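Local coordinates for phosphate-binding protein (Xanthomonas axonopodis pv. citri, PDB 5UB3), which probably serves as a periplasmic binding protein of the phosphonate-binding type, acting as a sensor paired with a diguanylate cyclase, at residues 14-25 with 38-46; 139-147 with 153-161. All coordinates share one frame; numbering follows the deposited sequence.

Contact 1. Residues 14-25 with 38-46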
ATOM      1  N   PRO A  14       9.599  -7.413   8.483  1.00 28.95           N
ATOM      2  CA  PRO A  14       9.656  -8.739   7.862  1.00 29.11           C
ATOM      3  C   PRO A  14       9.447  -9.922   8.819  1.00 31.80           C
ATOM      4  O   PRO A  14       8.843 -10.893   8.432  1.00 29.70           O
ATOM      5  CB  PRO A  14      11.054  -8.797   7.269  1.00 29.94           C
ATOM      6  CG  PRO A  14      11.834  -7.719   7.966  1.00 31.46           C
ATOM      7  CD  PRO A  14      10.840  -6.658   8.275  1.00 31.08           C
ATOM      8  N   ALA A  15       9.953  -9.823  10.044  1.00 33.32           N
ATOM      9  CA  ALA A  15       9.681 -10.813  11.119  1.00 34.94           C
ATOM     10  C   ALA A  15       8.232 -11.211  11.198  1.00 38.50           C
ATOM     11  O   ALA A  15       7.870 -12.404  11.275  1.00 37.22           O
ATOM     12  CB  ALA A  15      10.132 -10.244  12.454  1.00 37.13           C
ATOM     13  N   SER A  16       7.378 -10.198  11.129  1.00 40.32           N
ATOM     14  CA  SER A  16       5.947 -10.406  11.179  1.00 39.59           C
ATOM     15  C   SER A  16       5.303 -10.724   9.818  1.00 39.58           C
ATOM     16  O   SER A  16       4.360 -11.525   9.733  1.00 44.45           O
ATOM     17  CB  SER A  16       5.298  -9.179  11.840  1.00 45.62           C
ATOM     18  OG  SER A  16       4.212  -8.719  11.071  1.00 50.64           O
ATOM     19  N   HIS A  17       5.789 -10.132   8.735  1.00 34.87           N
ATOM     20  CA  HIS A  17       5.100 -10.339   7.448  1.00 32.08           C
ATOM     21  C   HIS A  17       5.443 -11.657   6.804  1.00 28.17           C
ATOM     22  O   HIS A  17       4.713 -12.104   5.947  1.00 27.58           O
ATOM     23  CB  HIS A  17       5.355  -9.161   6.506  1.00 34.39           C
ATOM     24  CG  HIS A  17       4.807  -7.872   7.053  1.00 43.59           C
ATOM     25  ND1 HIS A  17       3.453  -7.667   7.238  1.00 46.23           N
ATOM     26  CD2 HIS A  17       5.420  -6.779   7.557  1.00 43.54           C
ATOM     27  CE1 HIS A  17       3.257  -6.480   7.779  1.00 47.07           C
ATOM     28  NE2 HIS A  17       4.436  -5.928   7.999  1.00 50.19           N
ATOM     29  N   TYR A  18       6.580 -12.246   7.186  1.00 26.07           N
ATOM     30  CA  TYR A  18       6.950 -13.582   6.703  1.00 26.09           C
ATOM     31  C   TYR A  18       5.795 -14.532   6.788  1.00 25.42           C
ATOM     32  O   TYR A  18       5.469 -15.205   5.815  1.00 23.90           O
ATOM     33  CB  TYR A  18       8.071 -14.145   7.513  1.00 24.21           C
ATOM     34  CG  TYR A  18       8.566 -15.485   7.003  1.00 23.69           C
ATOM     35  CD1 TYR A  18       9.548 -15.565   6.022  1.00 25.51           C
ATOM     36  CD2 TYR A  18       8.045 -16.647   7.506  1.00 24.21           C
ATOM     37  CE1 TYR A  18       9.979 -16.802   5.547  1.00 24.42           C
ATOM     38  CE2 TYR A  18       8.421 -17.878   7.024  1.00 24.46           C
ATOM     39  CZ  TYR A  18       9.412 -17.946   6.107  1.00 25.39           C
ATOM     40  OH  TYR A  18       9.773 -19.182   5.724  1.00 27.60           O
ATOM     41  N   GLU A  19       5.158 -14.549   7.960  1.00 26.48           N
ATOM     42  CA  GLU A  19       4.038 -15.462   8.271  1.00 29.68           C
ATOM     43  C   GLU A  19       2.807 -15.260   7.411  1.00 26.96           C
ATOM     44  O   GLU A  19       1.983 -16.120   7.306  1.00 27.49           O
ATOM     45  CB  GLU A  19       3.595 -15.251   9.713  1.00 34.32           C
ATOM     46  CG  GLU A  19       4.665 -15.478  10.786  1.00 38.34           C
ATOM     47  CD  GLU A  19       4.168 -14.991  12.139  1.00 42.33           C
ATOM     48  OE1 GLU A  19       3.756 -13.808  12.267  1.00 51.97           O
ATOM     49  OE2 GLU A  19       4.126 -15.806  13.069  1.00 51.59           O
ATOM     50  N   GLN A  20       2.650 -14.050   6.902  1.00 25.45           N
ATOM     51  CA  GLN A  20       1.558 -13.685   6.018  1.00 24.35           C
ATOM     52  C   GLN A  20       1.716 -14.237   4.586  1.00 21.93           C
ATOM     53  O   GLN A  20       0.745 -14.505   3.897  1.00 22.50           O
ATOM     54  CB  GLN A  20       1.429 -12.149   6.057  1.00 26.67           C
ATOM     55  CG  GLN A  20       1.128 -11.670   7.478  1.00 30.34           C
ATOM     56  CD  GLN A  20       0.226 -10.451   7.524  1.00 34.84           C
ATOM     57  OE1 GLN A  20       0.708  -9.312   7.410  1.00 37.95           O
ATOM     58  NE2 GLN A  20      -1.115 -10.681   7.622  1.00 33.38           N
ATOM     59  N   LEU A  21       2.960 -14.486   4.181  1.00 22.25           N
ATOM     60  CA  LEU A  21       3.272 -14.923   2.865  1.00 19.67           C
ATOM     61  C   LEU A  21       3.513 -16.429   2.721  1.00 20.98           C
ATOM     62  O   LEU A  21       3.149 -17.016   1.697  1.00 17.31           O
ATOM     63  CB  LEU A  21       4.526 -14.174   2.417  1.00 19.76           C
ATOM     64  CG  LEU A  21       4.369 -12.644   2.397  1.00 18.98           C
ATOM     65  CD1 LEU A  21       5.753 -12.086   2.116  1.00 20.74           C
ATOM     66  CD2 LEU A  21       3.403 -12.206   1.317  1.00 20.38           C
ATOM     67  N   LYS A  22       4.120 -17.059   3.724  0.50 21.53           N
ATOM     68  CA  LYS A  22       4.570 -18.448   3.562  0.50 23.15           C
ATOM     69  C   LYS A  22       3.428 -19.409   3.338  0.50 23.69           C
ATOM     70  O   LYS A  22       3.508 -20.257   2.443  0.50 24.11           O
ATOM     71  CB  LYS A  22       5.426 -18.925   4.741  0.50 24.56           C
ATOM     72  CG  LYS A  22       5.877 -20.386   4.613  0.50 25.29           C
ATOM     73  CD  LYS A  22       6.753 -20.565   3.374  0.50 24.75           C
ATOM     74  CE  LYS A  22       7.731 -21.744   3.425  0.50 25.02           C
ATOM     75  NZ  LYS A  22       8.648 -21.687   2.244  0.50 23.38           N
ATOM     76  N   PRO A  23       2.347 -19.296   4.132  1.00 23.86           N
ATOM     77  CA  PRO A  23       1.229 -20.227   3.878  1.00 22.63           C
ATOM     78  C   PRO A  23       0.702 -20.243   2.434  1.00 24.81           C
ATOM     79  O   PRO A  23       0.515 -21.323   1.861  1.00 22.12           O
ATOM     80  CB  PRO A  23       0.154 -19.760   4.844  1.00 21.94           C
ATOM     81  CG  PRO A  23       0.905 -19.101   5.954  1.00 23.31           C
ATOM     82  CD  PRO A  23       2.033 -18.388   5.269  1.00 24.81           C
ATOM     83  N   LEU A  24       0.494 -19.069   1.817  1.00 23.26           N
ATOM     84  CA  LEU A  24      -0.025 -19.077   0.440  1.00 22.14           C
ATOM     85  C   LEU A  24       1.038 -19.556  -0.550  1.00 21.30           C
ATOM     86  O   LEU A  24       0.698 -20.257  -1.528  1.00 21.13           O
ATOM     87  CB  LEU A  24      -0.575 -17.705   0.046  1.00 22.07           C
ATOM     88  CG  LEU A  24      -1.167 -17.618  -1.353  1.00 23.15           C
ATOM     89  CD1 LEU A  24      -2.369 -18.563  -1.446  1.00 24.34           C
ATOM     90  CD2 LEU A  24      -1.545 -16.182  -1.735  1.00 21.99           C
ATOM     91  N   LEU A  25       2.302 -19.208  -0.297  1.00 19.49           N
ATOM     92  CA  LEU A  25       3.414 -19.696  -1.120  1.00 20.79           C
ATOM     93  C   LEU A  25       3.447 -21.205  -1.068  1.00 21.49           C
ATOM     94  O   LEU A  25       3.569 -21.830  -2.091  1.00 20.38           O
ATOM     95  CB  LEU A  25       4.739 -19.138  -0.660  1.00 21.09           C
ATOM     96  CG  LEU A  25       5.959 -19.493  -1.475  1.00 23.29           C
ATOM     97  CD1 LEU A  25       5.956 -18.820  -2.852  1.00 22.26           C
ATOM     98  CD2 LEU A  25       7.219 -19.187  -0.680  1.00 25.62           C
ATOM     99  N   ARG A  38       9.618 -25.826  -8.662  1.00 24.91           N
ATOM    100  CA  ARG A  38       9.824 -26.896  -7.720  1.00 27.03           C
ATOM    101  C   ARG A  38       9.812 -26.407  -6.286  1.00 25.64           C
ATOM    102  O   ARG A  38       9.535 -27.171  -5.390  1.00 25.25           O
ATOM    103  CB  ARG A  38      11.171 -27.570  -7.960  1.00 30.95           C
ATOM    104  CG  ARG A  38      11.384 -28.077  -9.360  1.00 31.88           C
ATOM    105  CD  ARG A  38      10.576 -29.306  -9.647  1.00 36.56           C
ATOM    106  NE  ARG A  38      10.947 -29.775 -10.992  1.00 43.05           N
ATOM    107  CZ  ARG A  38      11.823 -30.749 -11.290  1.00 45.01           C
ATOM    108  NH1 ARG A  38      12.441 -31.477 -10.349  1.00 39.49           N
ATOM    109  NH2 ARG A  38      12.053 -31.017 -12.570  1.00 47.00           N
ATOM    110  N   ARG A  39      10.119 -25.155  -6.040  1.00 22.61           N
ATOM    111  CA  ARG A  39      10.303 -24.700  -4.671  1.00 23.98           C
ATOM    112  C   ARG A  39       9.942 -23.214  -4.629  1.00 21.83           C
ATOM    113  O   ARG A  39       9.843 -22.535  -5.679  1.00 22.04           O
ATOM    114  CB  ARG A  39      11.723 -25.000  -4.174  1.00 28.97           C
ATOM    115  CG  ARG A  39      12.870 -24.353  -4.974  1.00 35.94           C
ATOM    116  CD  ARG A  39      14.280 -24.938  -4.646  1.00 38.12           C
ATOM    117  NE  ARG A  39      14.316 -26.345  -5.053  1.00 39.60           N
ATOM    118  CZ  ARG A  39      14.617 -26.815  -6.283  1.00 38.27           C
ATOM    119  NH1 ARG A  39      15.022 -26.027  -7.290  1.00 39.26           N
ATOM    120  NH2 ARG A  39      14.518 -28.123  -6.499  1.00 38.11           N
ATOM    121  N   GLY A  40       9.713 -22.767  -3.424  1.00 21.44           N
ATOM    122  CA  GLY A  40       9.366 -21.390  -3.113  1.00 24.45           C
ATOM    123  C   GLY A  40      10.350 -20.775  -2.140  1.00 23.37           C
ATOM    124  O   GLY A  40      10.889 -21.478  -1.300  1.00 24.32           O
ATOM    125  N   GLU A  41      10.506 -19.461  -2.220  1.00 20.82           N
ATOM    126  CA  GLU A  41      11.213 -18.656  -1.226  1.00 21.37           C
ATOM    127  C   GLU A  41      10.468 -17.352  -0.968  1.00 20.41           C
ATOM    128  O   GLU A  41       9.707 -16.893  -1.809  1.00 19.01           O
ATOM    129  CB  GLU A  41      12.586 -18.285  -1.739  1.00 25.15           C
ATOM    130  CG  GLU A  41      13.578 -19.400  -1.515  1.00 29.83           C
ATOM    131  CD  GLU A  41      14.822 -19.297  -2.335  1.00 32.17           C
ATOM    132  OE1 GLU A  41      15.038 -18.286  -3.022  1.00 30.85           O
ATOM    133  OE2 GLU A  41      15.575 -20.283  -2.290  1.00 37.18           O
ATOM    134  N   ILE A  42      10.701 -16.766   0.189  1.00 19.12           N
ATOM    135  CA  ILE A  42      10.172 -15.471   0.526  1.00 20.42           C
ATOM    136  C   ILE A  42      11.356 -14.484   0.523  1.00 20.03           C
ATOM    137  O   ILE A  42      12.416 -14.780   1.098  1.00 16.93           O
ATOM    138  CB  ILE A  42       9.539 -15.478   1.941  1.00 22.00           C
ATOM    139  CG1 ILE A  42       8.353 -16.483   2.009  1.00 26.19           C
ATOM    140  CG2 ILE A  42       9.089 -14.086   2.372  1.00 20.93           C
ATOM    141  CD1 ILE A  42       7.216 -16.170   1.075  1.00 28.99           C
ATOM    142  N   LEU A  43      11.141 -13.312  -0.060  1.00 18.48           N
ATOM    143  CA  LEU A  43      12.131 -12.235  -0.052  1.00 17.87           C
ATOM    144  C   LEU A  43      11.372 -10.922  -0.040  1.00 18.57           C
ATOM    145  O   LEU A  43      10.739 -10.533  -1.009  1.00 17.49           O
ATOM    146  CB  LEU A  43      13.070 -12.276  -1.242  1.00 18.22           C
ATOM    147  CG  LEU A  43      14.226 -11.260  -1.251  1.00 17.71           C
ATOM    148  CD1 LEU A  43      15.081 -11.285   0.019  1.00 19.43           C
ATOM    149  CD2 LEU A  43      15.116 -11.472  -2.433  1.00 18.13           C
ATOM    150  N   MET A  44      11.467 -10.236   1.081  1.00 19.72           N
ATOM    151  CA  MET A  44      10.803  -8.977   1.244  1.00 20.44           C
ATOM    152  C   MET A  44      11.859  -7.892   1.104  1.00 21.00           C
ATOM    153  O   MET A  44      13.047  -8.173   1.033  1.00 19.60           O
ATOM    154  CB  MET A  44      10.118  -8.937   2.606  1.00 21.61           C
ATOM    155  CG  MET A  44       8.897  -9.804   2.687  1.00 21.37           C
ATOM    156  SD  MET A  44       8.290  -9.951   4.382  1.00 23.75           S
ATOM    157  CE  MET A  44       9.398 -11.204   5.021  1.00 21.78           C
ATOM    158  N   ALA A  45      11.424  -6.651   0.972  1.00 19.95           N
ATOM    159  CA  ALA A  45      12.395  -5.576   0.841  1.00 21.29           C
ATOM    160  C   ALA A  45      11.956  -4.442   1.691  1.00 20.28           C
ATOM    161  O   ALA A  45      10.793  -4.286   1.885  1.00 18.89           O
ATOM    162  CB  ALA A  45      12.555  -5.154  -0.616  1.00 20.90           C
ATOM    163  N   PRO A  46      12.899  -3.644   2.207  1.00 22.06           N
ATOM    164  CA  PRO A  46      12.477  -2.493   3.069  1.00 21.50           C
ATOM    165  C   PRO A  46      11.695  -1.378   2.374  1.00 21.15           C
ATOM    166  O   PRO A  46      10.950  -0.648   3.032  1.00 20.05           O
ATOM    167  CB  PRO A  46      13.817  -1.936   3.635  1.00 23.87           C
ATOM    168  CG  PRO A  46      14.929  -2.614   2.870  1.00 24.67           C
ATOM    169  CD  PRO A  46      14.351  -3.668   1.931  1.00 22.49           C
TER
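Ile-42 meets Leu-21 and Leu-25 where helix 14-25 lies tightest on the strand. Its CD1 comes 3.5 Å from Leu-25 CD2, closer than usual for two carbons, and 3.6 Å from Leu-21 CB. In Ile-42 chi1 of -61° sets CG1 beside the backbone N, and chi2 of -62° then turns CD1 toward the two leucines, while CG2 lies against Leu-21 CD1. Gly-40 allows Leu-25 to come down onto the strand backbone: Leu-25 CD2 is 3.8 Å from Gly-40 C.

The margin is looser and more exposed. Met-44 reaches out to it along the first turn, its SD 3.7 Å from His-17 CB and its CE 3.7 Å from Pro-14 CB. The Tyr-18 ring passes obliquely by Ile-42, Tyr-18 CE1 being 3.9 Å from Ile-42 CB, and has Met-44 CE near its plane at the edge. No hydrogen bond joins the segments.

The axes run nearly antiparallel, 165° apart and 8.9 Å at closest approach, as expected of the returning helix in the beta-alpha-beta unit 4-8, 14-28, 39-42. Leu-21 and Leu-25 also touch Leu-7 of strand 4-8, Leu-24 packs on helix 242-247, and Leu-43 and Ala-45 touch helix 48-56.

Contact 2. Residues 139-147 with 153-161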
ATOM      1  N   ILE A 139      -1.881  22.766  -2.293  1.00 18.09           N
ATOM      2  CA  ILE A 139      -1.500  22.933  -0.903  1.00 18.91           C
ATOM      3  C   ILE A 139      -0.032  22.486  -0.803  1.00 21.23           C
ATOM      4  O   ILE A 139       0.295  21.265  -0.860  1.00 21.31           O
ATOM      5  CB  ILE A 139      -2.375  22.109   0.032  1.00 19.66           C
ATOM      6  CG1 ILE A 139      -3.793  22.660   0.020  1.00 22.09           C
ATOM      7  CG2 ILE A 139      -1.793  22.093   1.426  1.00 20.73           C
ATOM      8  CD1 ILE A 139      -4.781  21.808   0.759  1.00 23.08           C
ATOM      9  N   ALA A 140       0.861  23.450  -0.642  1.00 20.78           N
ATOM     10  CA  ALA A 140       2.266  23.132  -0.508  1.00 22.16           C
ATOM     11  C   ALA A 140       2.499  22.349   0.791  1.00 22.83           C
ATOM     12  O   ALA A 140       1.859  22.594   1.825  1.00 22.20           O
ATOM     13  CB  ALA A 140       3.094  24.401  -0.542  1.00 24.39           C
ATOM     14  N   CYS A 141       3.381  21.373   0.705  1.00 24.55           N
ATOM     15  CA  CYS A 141       3.634  20.536   1.844  1.00 25.18           C
ATOM     16  C   CYS A 141       5.077  20.127   1.858  1.00 24.15           C
ATOM     17  O   CYS A 141       5.461  19.179   1.202  1.00 26.25           O
ATOM     18  CB  CYS A 141       2.688  19.342   1.822  1.00 26.42           C
ATOM     19  SG  CYS A 141       2.642  18.517   3.460  1.00 25.50           S
ATOM     20  N   ASP A 142       5.890  20.893   2.609  1.00 22.09           N
ATOM     21  CA  ASP A 142       7.290  20.719   2.648  1.00 19.65           C
ATOM     22  C   ASP A 142       7.664  19.656   3.635  1.00 19.86           C
ATOM     23  O   ASP A 142       6.984  19.491   4.668  1.00 20.09           O
ATOM     24  CB  ASP A 142       7.972  22.022   3.076  1.00 20.32           C
ATOM     25  CG  ASP A 142       7.647  23.192   2.127  1.00 20.36           C
ATOM     26  OD1 ASP A 142       7.880  23.036   0.929  1.00 20.52           O
ATOM     27  OD2 ASP A 142       7.216  24.240   2.605  1.00 20.50           O
ATOM     28  N   VAL A 143       8.731  18.918   3.369  1.00 18.41           N
ATOM     29  CA  VAL A 143       9.172  17.937   4.357  1.00 19.16           C
ATOM     30  C   VAL A 143       9.669  18.668   5.598  1.00 18.35           C
ATOM     31  O   VAL A 143      10.425  19.638   5.481  1.00 15.70           O
ATOM     32  CB  VAL A 143      10.170  16.902   3.811  1.00 21.00           C
ATOM     33  CG1 VAL A 143      11.516  17.500   3.492  1.00 20.62           C
ATOM     34  CG2 VAL A 143      10.344  15.786   4.834  1.00 22.55           C
ATOM     35  N   LEU A 144       9.214  18.226   6.773  1.00 16.02           N
ATOM     36  CA  LEU A 144       9.745  18.747   8.022  1.00 16.79           C
ATOM     37  C   LEU A 144      10.728  17.761   8.634  1.00 18.16           C
ATOM     38  O   LEU A 144      10.558  16.571   8.565  1.00 20.52           O
ATOM     39  CB  LEU A 144       8.644  19.089   8.966  1.00 17.81           C
ATOM     40  CG  LEU A 144       7.624  20.101   8.432  1.00 18.02           C
ATOM     41  CD1 LEU A 144       6.505  20.220   9.488  1.00 20.32           C
ATOM     42  CD2 LEU A 144       8.219  21.460   8.091  1.00 19.26           C
ATOM     43  N   LEU A 145      11.771  18.279   9.233  1.00 17.90           N
ATOM     44  CA  LEU A 145      12.838  17.447   9.664  1.00 19.94           C
ATOM     45  C   LEU A 145      12.576  16.744  10.998  1.00 20.08           C
ATOM     46  O   LEU A 145      13.033  15.664  11.235  1.00 20.95           O
ATOM     47  CB  LEU A 145      14.100  18.291   9.712  1.00 21.76           C
ATOM     48  CG  LEU A 145      14.644  18.441   8.295  1.00 21.27           C
ATOM     49  CD1 LEU A 145      13.950  19.567   7.488  1.00 22.99           C
ATOM     50  CD2 LEU A 145      16.138  18.612   8.423  1.00 23.92           C
ATOM     51  N   SER A 146      11.849  17.393  11.874  1.00 20.93           N
ATOM     52  CA  SER A 146      11.544  16.824  13.184  1.00 19.13           C
ATOM     53  C   SER A 146      10.289  17.483  13.684  1.00 18.48           C
ATOM     54  O   SER A 146       9.804  18.436  13.114  1.00 17.14           O
ATOM     55  CB  SER A 146      12.667  17.065  14.144  1.00 18.15           C
ATOM     56  OG  SER A 146      12.727  18.447  14.425  1.00 16.52           O
ATOM     57  N   ALA A 147       9.764  16.978  14.791  1.00 19.73           N
ATOM     58  CA  ALA A 147       8.556  17.535  15.326  1.00 20.14           C
ATOM     59  C   ALA A 147       8.738  18.971  15.897  1.00 19.07           C
ATOM     60  O   ALA A 147       7.772  19.668  16.084  1.00 18.80           O
ATOM     61  CB  ALA A 147       7.968  16.583  16.378  1.00 21.58           C
ATOM     62  N   ARG A 153       4.665  29.686   6.796  1.00 37.39           N
ATOM     63  CA  ARG A 153       3.251  30.109   6.817  1.00 39.51           C
ATOM     64  C   ARG A 153       2.772  30.206   5.356  1.00 34.75           C
ATOM     65  O   ARG A 153       3.552  30.505   4.441  1.00 35.79           O
ATOM     66  CB  ARG A 153       3.009  31.340   7.665  1.00 43.29           C
ATOM     67  CG  ARG A 153       3.715  32.603   7.241  1.00 48.82           C
ATOM     68  CD  ARG A 153       3.677  33.595   8.394  1.00 51.92           C
ATOM     69  NE  ARG A 153       4.706  33.233   9.362  1.00 55.86           N
ATOM     70  CZ  ARG A 153       4.552  33.023  10.676  1.00 57.00           C
ATOM     71  NH1 ARG A 153       3.365  33.144  11.293  1.00 57.51           N
ATOM     72  NH2 ARG A 153       5.642  32.706  11.394  1.00 54.70           N
ATOM     73  N   GLY A 154       1.533  29.818   5.143  1.00 33.57           N
ATOM     74  CA  GLY A 154       1.017  29.650   3.831  1.00 33.33           C
ATOM     75  C   GLY A 154       1.196  28.221   3.369  1.00 33.24           C
ATOM     76  O   GLY A 154       0.536  27.813   2.418  1.00 35.11           O
ATOM     77  N   SER A 155       2.051  27.425   4.008  1.00 29.06           N
ATOM     78  CA  SER A 155       2.264  26.036   3.523  1.00 27.88           C
ATOM     79  C   SER A 155       2.004  25.024   4.647  1.00 25.37           C
ATOM     80  O   SER A 155       2.061  25.393   5.816  1.00 29.42           O
ATOM     81  CB  SER A 155       3.677  25.876   2.975  1.00 28.14           C
ATOM     82  OG  SER A 155       3.880  26.746   1.893  1.00 25.05           O
ATOM     83  N   ALA A 156       1.687  23.791   4.289  1.00 22.89           N
ATOM     84  CA  ALA A 156       1.743  22.713   5.234  1.00 21.25           C
ATOM     85  C   ALA A 156       3.172  22.154   5.264  1.00 21.38           C
ATOM     86  O   ALA A 156       4.085  22.558   4.482  1.00 21.58           O
ATOM     87  CB  ALA A 156       0.780  21.632   4.845  1.00 22.95           C
ATOM     88  N   GLY A 157       3.366  21.221   6.171  1.00 20.21           N
ATOM     89  CA  GLY A 157       4.563  20.447   6.246  1.00 18.40           C
ATOM     90  C   GLY A 157       4.221  19.045   6.707  1.00 18.54           C
ATOM     91  O   GLY A 157       3.204  18.839   7.431  1.00 19.77           O
ATOM     92  N   TYR A 158       5.037  18.093   6.313  1.00 16.66           N
ATOM     93  CA  TYR A 158       4.791  16.719   6.708  1.00 18.77           C
ATOM     94  C   TYR A 158       5.931  16.142   7.455  1.00 17.78           C
ATOM     95  O   TYR A 158       7.096  16.523   7.238  1.00 18.52           O
ATOM     96  CB  TYR A 158       4.391  15.824   5.547  1.00 18.73           C
ATOM     97  CG  TYR A 158       5.465  15.485   4.587  1.00 20.31           C
ATOM     98  CD1 TYR A 158       5.796  16.350   3.599  1.00 21.61           C
ATOM     99  CD2 TYR A 158       6.136  14.271   4.653  1.00 20.32           C
ATOM    100  CE1 TYR A 158       6.784  16.040   2.702  1.00 23.70           C
ATOM    101  CE2 TYR A 158       7.104  13.950   3.753  1.00 23.34           C
ATOM    102  CZ  TYR A 158       7.419  14.837   2.780  1.00 22.54           C
ATOM    103  OH  TYR A 158       8.370  14.582   1.851  1.00 26.69           O
ATOM    104  N   LEU A 159       5.578  15.226   8.344  1.00 17.62           N
ATOM    105  CA  LEU A 159       6.531  14.442   9.087  1.00 19.63           C
ATOM    106  C   LEU A 159       6.266  12.954   8.853  1.00 20.99           C
ATOM    107  O   LEU A 159       5.135  12.479   9.050  1.00 20.26           O
ATOM    108  CB  LEU A 159       6.364  14.737  10.551  1.00 20.89           C
ATOM    109  CG  LEU A 159       6.810  16.125  10.924  1.00 21.56           C
ATOM    110  CD1 LEU A 159       6.155  16.564  12.207  1.00 26.21           C
ATOM    111  CD2 LEU A 159       8.318  16.107  11.050  1.00 23.11           C
ATOM    112  N   MET A 160       7.319  12.236   8.518  1.00 20.53           N
ATOM    113  CA  MET A 160       7.231  10.774   8.383  1.00 23.48           C
ATOM    114  C   MET A 160       7.395  10.171   9.758  1.00 23.13           C
ATOM    115  O   MET A 160       8.439  10.318  10.352  1.00 22.77           O
ATOM    116  CB  MET A 160       8.315  10.239   7.476  1.00 25.04           C
ATOM    117  CG  MET A 160       8.356  10.940   6.135  1.00 31.77           C
ATOM    118  SD  MET A 160       6.920  10.532   5.138  1.00 40.58           S
ATOM    119  CE  MET A 160       7.821   9.585   3.903  1.00 41.83           C
ATOM    120  N   VAL A 161       6.370   9.462  10.206  1.00 22.09           N
ATOM    121  CA  VAL A 161       6.384   8.787  11.504  1.00 23.42           C
ATOM    122  C   VAL A 161       6.431   7.232  11.393  1.00 24.78           C
ATOM    123  O   VAL A 161       6.405   6.531  12.404  1.00 27.96           O
ATOM    124  CB  VAL A 161       5.212   9.281  12.350  1.00 22.22           C
ATOM    125  CG1 VAL A 161       5.213  10.801  12.459  1.00 22.26           C
ATOM    126  CG2 VAL A 161       3.871   8.818  11.805  1.00 20.75           C
TER
HETATM  127  O   HOH W   1       6.105  24.452   4.961  1.00 25.97           O
HETATM  128  O   HOH W   2       9.779  13.976   8.054  1.00 20.90           O
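Four backbone hydrogen bonds join Ala-140, Asp-142 and Leu-144 to Ala-156 and Tyr-158 in a parallel ladder. The N of Ala-156 gives to the O of Ala-140 (2.7 Å) and the N of Leu-144 to the O of Tyr-158, the straightest of the four at 164°. Between them Asp-142 uses both backbone polar atoms, its N giving to Ala-156 O (3.1 Å) and its O accepting from Tyr-158 N. Gly-157 CA adds a CA-H...O contact to Asp-142 O.

Water extends the polar pairing at two points. One molecule donates to Asp-142 OD2 (2.6 Å) and to Ala-156 O, tying a carboxylate to the neighbouring strand; another joins Leu-144 O to Met-160 N.

Apolar contacts divide between the two faces. Beside Cys-141 and Val-143, the Tyr-158 ring is turned back across the neighbouring strand by chi1 of 72°, CG lying between backbone N and carbonyl carbon. Val-143 CG2 then makes a CH-pi contact over its face, 4.1 Å from the centroid, whereas Cys-141 SG sits at the ring edge. On the other face Gly-157, lacking a side chain, lets Leu-144 CG lie 3.8 Å from its CA. Leu-159 packs on the chain from Leu-144 to Ala-147, its CD2 3.7 Å from Leu-144 CB.

Strand 156-160 also pairs with strand 115-118, and Tyr-158 touches Met-131 of helix 124-136. The backbone bonds thus fix the parallel register, while the water-bridged carboxylate and the exposed Asp-142 and Val-143 imply a pairing that closes at a partly solvent-facing margin.

Contact 1 is a helix-on-strand surface contact, with only two buried residues among ten that touch; contact 2 pairs two strands and is partly buried, with six among fourteen. They share no element and lie on opposite sides of the chain's centre, their own centres about 35 Å apart, consistent with the two lobes of a periplasmic-binding-protein fold. Residues 14-25 and 38-46 join mainly through apolar side chains, with some contacts to backbone atoms and no hydrogen bond, since the helix bonds largely within itself and strand 39-42 bonds to strand 4-8; 456 Å² is buried. Residues 139-147 and 153-161 bury 607 Å² and combine backbone hydrogen bonds, bridging waters and side-chain packing.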